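Local atomic coordinates of fiber protein (Human adenovirus 16, PDB entry 3CNC), a protein that probably attaches the virus to host cells by binding CD46 through its trimeric C-terminal knob. Residues T134-F139 against S214-D219; N65-L70 against P210-Y215. All blocks are in the same frame, centred on the assembly; numbering follows the deposited sequence.

Contact 1: T134-F139 against S214-D219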
loop_
_atom_site.group_PDB
_atom_site.type_symbol
_atom_site.label_atom_id
_atom_site.label_comp_id
_atom_site.label_asym_id
_atom_site.label_seq_id
_atom_site.Cartn_x
_atom_site.Cartn_y
_atom_site.Cartn_z
ATOM N N THR A 134 -1.862 8.138 19.561
ATOM C CA THR A 134 -2.894 7.861 20.558
ATOM C C THR A 134 -4.147 8.738 20.315
ATOM O O THR A 134 -5.211 8.483 20.883
ATOM C CB THR A 134 -2.374 8.067 22.002
ATOM O OG1 THR A 134 -1.807 9.374 22.141
ATOM C CG2 THR A 134 -1.316 7.021 22.336
ATOM N N THR A 135 -4.024 9.763 19.468
ATOM C CA THR A 135 -5.173 10.607 19.162
ATOM C C THR A 135 -6.018 9.863 18.123
ATOM O O THR A 135 -7.236 9.766 18.260
ATOM C CB THR A 135 -4.778 11.995 18.559
ATOM O OG1 THR A 135 -3.860 12.673 19.427
ATOM C CG2 THR A 135 -6.008 12.870 18.403
ATOM N N ALA A 136 -5.369 9.328 17.092
ATOM C CA ALA A 136 -6.084 8.599 16.042
ATOM C C ALA A 136 -6.503 7.206 16.497
ATOM O O ALA A 136 -7.609 6.748 16.201
ATOM C CB ALA A 136 -5.210 8.476 14.786
ATOM N N TYR A 137 -5.607 6.529 17.202
ATOM C CA TYR A 137 -5.877 5.180 17.677
ATOM C C TYR A 137 -5.751 5.194 19.199
ATOM O O TYR A 137 -4.671 5.002 19.745
ATOM C CB TYR A 137 -4.869 4.226 17.046
ATOM C CG TYR A 137 -4.600 4.519 15.574
ATOM C CD1 TYR A 137 -3.372 5.033 15.152
ATOM C CD2 TYR A 137 -5.577 4.288 14.614
ATOM C CE1 TYR A 137 -3.130 5.301 13.795
ATOM C CE2 TYR A 137 -5.355 4.554 13.267
ATOM C CZ TYR A 137 -4.138 5.057 12.860
ATOM O OH TYR A 137 -3.942 5.314 11.524
ATOM N N PRO A 138 -6.868 5.424 19.902
ATOM C CA PRO A 138 -6.895 5.484 21.369
ATOM C C PRO A 138 -6.884 4.142 22.076
ATOM O O PRO A 138 -7.168 3.107 21.481
ATOM C CB PRO A 138 -8.195 6.246 21.679
ATOM C CG PRO A 138 -8.685 6.772 20.326
ATOM C CD PRO A 138 -8.201 5.722 19.353
ATOM N N PHE A 139 -6.548 4.180 23.360
ATOM C CA PHE A 139 -6.558 2.988 24.186
ATOM C C PHE A 139 -7.955 2.823 24.794
ATOM O O PHE A 139 -8.683 3.811 24.985
ATOM C CB PHE A 139 -5.521 3.098 25.305
ATOM C CG PHE A 139 -4.113 2.783 24.865
ATOM C CD1 PHE A 139 -3.237 3.801 24.497
ATOM C CD2 PHE A 139 -3.661 1.463 24.836
ATOM C CE1 PHE A 139 -1.928 3.509 24.110
ATOM C CE2 PHE A 139 -2.355 1.161 24.452
ATOM C CZ PHE A 139 -1.486 2.186 24.088
ATOM N N SER A 214 -0.088 1.513 6.443
ATOM C CA SER A 214 0.273 2.853 6.931
ATOM C C SER A 214 -0.628 3.246 8.099
ATOM O O SER A 214 -1.737 2.731 8.221
ATOM C CB SER A 214 0.120 3.904 5.828
ATOM O OG SER A 214 1.134 3.768 4.859
ATOM N N TYR A 215 -0.152 4.152 8.946
ATOM C CA TYR A 215 -0.946 4.613 10.073
ATOM C C TYR A 215 -0.537 6.027 10.495
ATOM O O TYR A 215 0.594 6.433 10.249
ATOM C CB TYR A 215 -0.827 3.622 11.248
ATOM C CG TYR A 215 0.564 3.445 11.828
ATOM C CD1 TYR A 215 1.119 4.409 12.666
ATOM C CD2 TYR A 215 1.308 2.286 11.571
ATOM C CE1 TYR A 215 2.373 4.222 13.246
ATOM C CE2 TYR A 215 2.571 2.090 12.142
ATOM C CZ TYR A 215 3.092 3.053 12.981
ATOM O OH TYR A 215 4.303 2.839 13.601
ATOM N N ILE A 216 -1.464 6.779 11.096
ATOM C CA ILE A 216 -1.181 8.147 11.558
ATOM C C ILE A 216 -0.173 8.016 12.694
ATOM O O ILE A 216 -0.385 7.233 13.628
ATOM C CB ILE A 216 -2.444 8.863 12.135
ATOM C CG1 ILE A 216 -3.638 8.755 11.170
ATOM C CG2 ILE A 216 -2.117 10.316 12.427
ATOM C CD1 ILE A 216 -3.335 9.151 9.786
ATOM N N ARG A 217 0.901 8.791 12.648
ATOM C CA ARG A 217 1.921 8.665 13.677
ATOM C C ARG A 217 1.867 9.639 14.838
ATOM O O ARG A 217 1.343 10.743 14.733
ATOM C CB ARG A 217 3.315 8.711 13.034
ATOM C CG ARG A 217 3.789 10.075 12.564
ATOM C CD ARG A 217 5.159 9.961 11.891
ATOM N NE ARG A 217 5.658 11.266 11.486
ATOM C CZ ARG A 217 6.288 12.110 12.296
ATOM N NH1 ARG A 217 6.513 11.775 13.567
ATOM N NH2 ARG A 217 6.657 13.307 11.848
ATOM N N GLU A 218 2.423 9.211 15.964
ATOM C CA GLU A 218 2.477 10.036 17.159
ATOM C C GLU A 218 3.516 11.135 16.910
ATOM O O GLU A 218 4.413 10.957 16.093
ATOM C CB GLU A 218 2.891 9.171 18.350
ATOM C CG GLU A 218 3.177 9.927 19.619
ATOM C CD GLU A 218 1.977 10.035 20.537
ATOM O OE1 GLU A 218 0.896 9.495 20.186
ATOM O OE2 GLU A 218 2.125 10.659 21.623
ATOM N N ASP A 219 3.391 12.267 17.598
ATOM C CA ASP A 219 4.357 13.352 17.435
ATOM C C ASP A 219 5.664 12.937 18.100
ATOM O O ASP A 219 5.679 12.032 18.941
ATOM C CB ASP A 219 3.836 14.637 18.081
ATOM C CG ASP A 219 2.550 15.130 17.441
ATOM O OD1 ASP A 219 1.686 15.665 18.174
ATOM O OD2 ASP A 219 2.409 14.987 16.207
#
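This is a mostly buried contact of a loop on a strand end: Ala136 and Tyr137 pack against Tyr215 and Ile216, and Thr134 meets Glu218 just beyond. It lies at the rim of the antiparallel beta sandwich of the adenovirus fibre knob, where strand 211-216 runs out toward the C terminus. The segment 134-139 belongs to the long connection between strands 118-119 and 151-159, and its first three residues have helix-like backbone angles without regular helical bonds. Near the end of strand 211-216 the apolar surfaces are Ala136 CB on Ile216 CB at 3.9 Å and Tyr137 CE1 on Tyr215 CB at 3.8 Å, the two tyrosine side chains crossing at about a right angle. Ala136 CB also sits 3.8 Å above the centre of the Tyr137 ring, covering one face of it, while Ile216 O lies at the ring's edge. Two residues beyond the strand, Glu218 sends CG anti to its backbone N (chi1 172°) and then bends at chi2 (93°), which turns the carboxylate back to the loop. Its OE1 takes a nearly straight bond from Thr134 N, 3.1 Å long and met nearly along the C-O axis, and a weak one from Thr134 OG1; OE2 has a weak bond with Tyr185 OH. Tyr137 OH also bonds Tyr67 OH of a neighbouring subunit, joining this loop to the trimer interface. The same phenol oxygen accepts the Ile216 N-H, with Ile216 N in the plane of the Tyr137 ring and 2.9 Å from OH.

Contact 2: N65-L70 against P210-Y215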
loop_
_atom_site.group_PDB
_atom_site.type_symbol
_atom_site.label_atom_id
_atom_site.label_comp_id
_atom_site.label_asym_id
_atom_site.label_seq_id
_atom_site.Cartn_x
_atom_site.Cartn_y
_atom_site.Cartn_z
ATOM N N ASN A 65 5.114 4.491 7.035
ATOM C CA ASN A 65 4.934 3.491 5.985
ATOM C C ASN A 65 5.547 2.208 6.563
ATOM O O ASN A 65 6.748 2.175 6.873
ATOM C CB ASN A 65 5.680 3.885 4.714
ATOM C CG ASN A 65 4.891 4.835 3.848
ATOM O OD1 ASN A 65 5.395 5.308 2.836
ATOM N ND2 ASN A 65 3.643 5.119 4.233
ATOM N N GLY A 66 4.734 1.167 6.719
ATOM C CA GLY A 66 5.237 -0.073 7.294
ATOM C C GLY A 66 5.397 -1.254 6.358
ATOM O O GLY A 66 4.659 -1.397 5.382
ATOM N N TYR A 67 6.365 -2.111 6.682
ATOM C CA TYR A 67 6.677 -3.313 5.908
ATOM C C TYR A 67 6.910 -4.454 6.900
ATOM O O TYR A 67 7.713 -4.326 7.815
ATOM C CB TYR A 67 7.950 -3.081 5.091
ATOM C CG TYR A 67 8.460 -4.294 4.335
ATOM C CD1 TYR A 67 8.142 -4.485 2.993
ATOM C CD2 TYR A 67 9.306 -5.227 4.954
ATOM C CE1 TYR A 67 8.663 -5.565 2.271
ATOM C CE2 TYR A 67 9.832 -6.321 4.243
ATOM C CZ TYR A 67 9.510 -6.477 2.905
ATOM O OH TYR A 67 10.053 -7.510 2.183
ATOM N N ILE A 68 6.223 -5.576 6.722
ATOM C CA ILE A 68 6.401 -6.679 7.655
ATOM C C ILE A 68 6.325 -8.037 7.000
ATOM O O ILE A 68 5.483 -8.283 6.129
ATOM C CB ILE A 68 5.357 -6.635 8.809
ATOM C CG1 ILE A 68 5.700 -7.686 9.870
ATOM C CG2 ILE A 68 3.937 -6.871 8.251
ATOM C CD1 ILE A 68 4.976 -7.482 11.202
ATOM N N THR A 69 7.210 -8.915 7.458
ATOM C CA THR A 69 7.291 -10.272 6.964
ATOM C C THR A 69 7.820 -11.240 8.041
ATOM O O THR A 69 8.633 -10.867 8.896
ATOM C CB THR A 69 8.209 -10.332 5.717
ATOM O OG1 THR A 69 7.827 -11.447 4.910
ATOM C CG2 THR A 69 9.664 -10.472 6.120
ATOM N N LEU A 70 7.347 -12.482 7.979
ATOM C CA LEU A 70 7.745 -13.531 8.920
ATOM C C LEU A 70 8.433 -14.724 8.244
ATOM O O LEU A 70 8.008 -15.180 7.176
ATOM C CB LEU A 70 6.519 -14.072 9.642
ATOM C CG LEU A 70 6.260 -13.773 11.109
ATOM C CD1 LEU A 70 5.133 -14.696 11.544
ATOM C CD2 LEU A 70 7.499 -14.029 11.978
ATOM N N PRO A 210 5.424 -10.233 1.963
ATOM C CA PRO A 210 5.376 -8.832 2.386
ATOM C C PRO A 210 3.989 -8.228 2.575
ATOM O O PRO A 210 3.161 -8.247 1.666
ATOM C CB PRO A 210 6.163 -8.119 1.280
ATOM C CG PRO A 210 7.237 -9.123 0.967
ATOM C CD PRO A 210 6.439 -10.425 0.910
ATOM N N PHE A 211 3.735 -7.699 3.765
ATOM C CA PHE A 211 2.469 -7.030 4.021
ATOM C C PHE A 211 2.756 -5.522 4.144
ATOM O O PHE A 211 3.668 -5.120 4.874
ATOM C CB PHE A 211 1.817 -7.537 5.306
ATOM C CG PHE A 211 0.536 -6.823 5.641
ATOM C CD1 PHE A 211 -0.569 -6.929 4.804
ATOM C CD2 PHE A 211 0.453 -5.998 6.758
ATOM C CE1 PHE A 211 -1.734 -6.221 5.074
ATOM C CE2 PHE A 211 -0.712 -5.282 7.039
ATOM C CZ PHE A 211 -1.804 -5.394 6.197
ATOM N N PHE A 212 1.994 -4.697 3.428
ATOM C CA PHE A 212 2.196 -3.238 3.460
ATOM C C PHE A 212 1.037 -2.544 4.172
ATOM O O PHE A 212 -0.120 -2.971 4.060
ATOM C CB PHE A 212 2.307 -2.676 2.036
ATOM C CG PHE A 212 3.183 -3.494 1.123
ATOM C CD1 PHE A 212 2.665 -4.036 -0.052
ATOM C CD2 PHE A 212 4.521 -3.741 1.448
ATOM C CE1 PHE A 212 3.473 -4.820 -0.893
ATOM C CE2 PHE A 212 5.331 -4.519 0.619
ATOM C CZ PHE A 212 4.813 -5.058 -0.547
ATOM N N PHE A 213 1.343 -1.463 4.886
ATOM C CA PHE A 213 0.312 -0.731 5.610
ATOM C C PHE A 213 0.829 0.629 6.057
ATOM O O PHE A 213 2.034 0.871 6.046
ATOM C CB PHE A 213 -0.125 -1.551 6.833
ATOM C CG PHE A 213 0.990 -1.814 7.807
ATOM C CD1 PHE A 213 1.104 -1.065 8.974
ATOM C CD2 PHE A 213 1.960 -2.779 7.532
ATOM C CE1 PHE A 213 2.167 -1.267 9.851
ATOM C CE2 PHE A 213 3.023 -2.984 8.401
ATOM C CZ PHE A 213 3.129 -2.229 9.561
ATOM N N SER A 214 -0.088 1.513 6.443
ATOM C CA SER A 214 0.273 2.853 6.931
ATOM C C SER A 214 -0.628 3.246 8.099
ATOM O O SER A 214 -1.737 2.731 8.221
ATOM C CB SER A 214 0.120 3.904 5.828
ATOM O OG SER A 214 1.134 3.768 4.859
ATOM N N TYR A 215 -0.152 4.152 8.946
ATOM C CA TYR A 215 -0.946 4.613 10.073
ATOM C C TYR A 215 -0.537 6.027 10.495
ATOM O O TYR A 215 0.594 6.433 10.249
ATOM C CB TYR A 215 -0.827 3.622 11.248
ATOM C CG TYR A 215 0.564 3.445 11.828
ATOM C CD1 TYR A 215 1.119 4.409 12.666
ATOM C CD2 TYR A 215 1.308 2.286 11.571
ATOM C CE1 TYR A 215 2.373 4.222 13.246
ATOM C CE2 TYR A 215 2.571 2.090 12.142
ATOM C CZ TYR A 215 3.092 3.053 12.981
ATOM O OH TYR A 215 4.303 2.839 13.601
#
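The Phe213 ring has Gly66 beneath one face, with Gly66 CA 4.0 Å from the ring centroid and 20° off its normal, a CH-pi contact, while Phe211 O lies in plane at the ring's edge. Phe211 meets Ile68 CG2 at its own ring edge, and the same methyl lies 3.7 Å from Phe211 CB. The Phe212 ring is met at its edge by Tyr67 CD1, 3.7 Å from Phe212 CE2, with Pro210 O over one face toward the rim. Phe213 holds CG between its backbone N and carbonyl carbon (chi1 61°), which folds the ring over Gly66; because Gly66 has no CB, the ring can rest directly on its backbone. Strands 63-72 and 211-216 are antiparallel neighbours in one sheet of the knob's beta sandwich, with Gly66-Phe213 and Ile68-Phe211 as hydrogen-bonded pairs and Asn65-Ser214 and Tyr67-Phe212 as non-hydrogen-bonded ones. Gly66 N gives Phe213 O a 2.8 Å bond, whereas the return bond from Phe213 N to Gly66 O is weak; the Ile68-Phe211 pair is closed in both directions, Phe211 N reaching Ile68 O at 3.0 Å. Phe211, Phe213 and Ile68 face the interior, toward strands 165-174 and 185-194 of the other sheet, and Phe213 meets the Phe189 ring at a steep angle. Tyr67 and Phe212 lie on the opposite face, side by side and pointing the same way, next to other subunits: Tyr67 OH bonds Tyr137 OH of one neighbour, and Tyr67 CE1 rests on Pro210 CB at 3.7 Å.

In the fold
Following the chain from the N terminus, strand 63-72 comes first, and its partner in contact 2 arrives only after 139 intervening residues, once the chain has built the four-stranded sheet of 85-94, 151-159, 165-174 and 185-194. Contact 1 starts within that span, at 134-139, and closes a shorter loop of 74 residues on the same final strand. Its second segment overlaps that of contact 2 at Ser214 and Tyr215 and runs four residues past it, so the two loops cross. Strand 211-216 thus pairs with 63-72 over most of its length and receives the 134-139 loop at its C-terminal end, with neighbouring subunits beside both contacts.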